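Local coordinates for protein CD8 alpha antigen (Sus scrofa, PDB 5EDX) that forms a homodimer of immunoglobulin V-set domains and probably acts as a T-cell co-receptor that binds MHC class I molecules, at residues 86-89 and 90-94. Residues are numbered along the deposited sequence; the frame is centred on the assembly and turned at random.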
# COMPACT_ATOMS: atom_id res chain seq x y z
N GLU A 86 19.45 -11.42 -2.80
CA GLU A 86 18.69 -12.26 -1.89
C GLU A 86 17.59 -11.43 -1.22
O GLU A 86 16.46 -11.89 -1.04
CB GLU A 86 19.62 -12.86 -0.84
CG GLU A 86 18.93 -13.84 0.09
CD GLU A 86 19.92 -14.67 0.88
OE1 GLU A 86 21.14 -14.39 0.80
OE2 GLU A 86 19.49 -15.61 1.57
N GLU A 87 17.93 -10.19 -0.88
CA GLU A 87 17.00 -9.29 -0.23
C GLU A 87 16.00 -8.65 -1.20
O GLU A 87 15.12 -7.91 -0.77
CB GLU A 87 17.76 -8.21 0.55
CG GLU A 87 18.62 -7.28 -0.30
CD GLU A 87 20.03 -7.81 -0.51
OE1 GLU A 87 20.28 -9.02 -0.31
OE2 GLU A 87 20.90 -7.00 -0.90
N ASP A 88 16.13 -8.93 -2.49
CA ASP A 88 15.13 -8.49 -3.48
C ASP A 88 13.91 -9.41 -3.49
O ASP A 88 12.90 -9.11 -4.13
CB ASP A 88 15.72 -8.41 -4.89
CG ASP A 88 16.62 -7.20 -5.10
OD1 ASP A 88 17.54 -7.29 -5.94
OD2 ASP A 88 16.40 -6.17 -4.43
N GLN A 89 13.99 -10.55 -2.81
CA GLN A 89 12.83 -11.43 -2.73
C GLN A 89 11.66 -10.75 -2.03
O GLN A 89 11.84 -10.04 -1.04
CB GLN A 89 13.18 -12.70 -1.97
CG GLN A 89 14.20 -13.57 -2.64
CD GLN A 89 14.57 -14.74 -1.76
OE1 GLN A 89 15.39 -14.61 -0.85
NE2 GLN A 89 13.95 -15.88 -2.01
N GLY A 90 10.46 -10.98 -2.53
CA GLY A 90 9.28 -10.40 -1.92
C GLY A 90 8.17 -10.13 -2.91
O GLY A 90 8.07 -10.78 -3.96
N TYR A 91 7.34 -9.15 -2.58
CA TYR A 91 6.12 -8.87 -3.34
C TYR A 91 6.18 -7.49 -3.96
O TYR A 91 6.40 -6.50 -3.27
CB TYR A 91 4.92 -8.96 -2.40
CG TYR A 91 4.90 -10.26 -1.64
CD1 TYR A 91 4.53 -11.43 -2.27
CD2 TYR A 91 5.27 -10.31 -0.30
CE1 TYR A 91 4.51 -12.63 -1.58
CE2 TYR A 91 5.25 -11.51 0.40
CZ TYR A 91 4.88 -12.66 -0.25
OH TYR A 91 4.86 -13.87 0.41
N TYR A 92 5.99 -7.43 -5.27
CA TYR A 92 6.02 -6.16 -5.98
C TYR A 92 4.64 -5.88 -6.55
O TYR A 92 3.95 -6.79 -7.00
CB TYR A 92 7.07 -6.20 -7.10
CG TYR A 92 8.48 -6.36 -6.57
CD1 TYR A 92 8.99 -7.61 -6.21
CD2 TYR A 92 9.30 -5.25 -6.41
CE1 TYR A 92 10.28 -7.74 -5.71
CE2 TYR A 92 10.60 -5.37 -5.91
CZ TYR A 92 11.08 -6.62 -5.57
OH TYR A 92 12.36 -6.74 -5.08
N PHE A 93 4.23 -4.61 -6.52
CA PHE A 93 2.89 -4.27 -6.99
C PHE A 93 2.77 -2.79 -7.30
O PHE A 93 3.60 -1.99 -6.87
CB PHE A 93 1.81 -4.74 -5.99
CG PHE A 93 1.94 -4.17 -4.60
CD1 PHE A 93 2.98 -4.56 -3.76
CD2 PHE A 93 0.99 -3.28 -4.11
CE1 PHE A 93 3.08 -4.05 -2.47
CE2 PHE A 93 1.08 -2.77 -2.81
CZ PHE A 93 2.13 -3.16 -1.99
N CYS A 94 1.76 -2.44 -8.08
CA CYS A 94 1.58 -1.08 -8.56
C CYS A 94 0.43 -0.42 -7.84
O CYS A 94 -0.50 -1.10 -7.39
CB CYS A 94 1.30 -1.09 -10.06
SG CYS A 94 2.68 -1.73 -11.03
O HOH W 1 13.54 -4.89 -3.27
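Tyr92 reaches back to Asp88 in the tyrosine corner of this V-set domain, the turn in which a tyrosine hydroxyl near the start of strand 90-98 hydrogen-bonds to a backbone carbonyl four residues earlier. The Tyr92 hydroxyl donates a hydrogen bond to the carbonyl O of Asp88, OH to O 2.6 Å, in the carbonyl plane on a lone pair with a C=O...OH angle of 125°. That oxygen lies at the ring edge, in plane, 3.4 Å from Tyr92 CE1. With CG beside the backbone N, chi1 -65°, the ring runs back along the strand to the 3-10 turn 86-88. A water donates to the same hydroxyl, its O 2.8 Å from Tyr92 OH, and weakly to Asp88 OD2, bridging phenol and carboxylate, whose planes are 66° apart. The stronger partner of Asp88 OD2 is Arg85, whose salt bridge probably helps hold the carboxylate. Between the two residues, Gly90 has backbone angles that call for glycine, as a CB would jam against Gln89 O, which accepts a hydrogen bond from Tyr37. Leu79 and Leu81 of strand 76-81 pack on Tyr92, while strand 90-98 runs on between 33-38 and 101-111 to Cys94, disulfide-bonded to Cys22 in the opposite sheet.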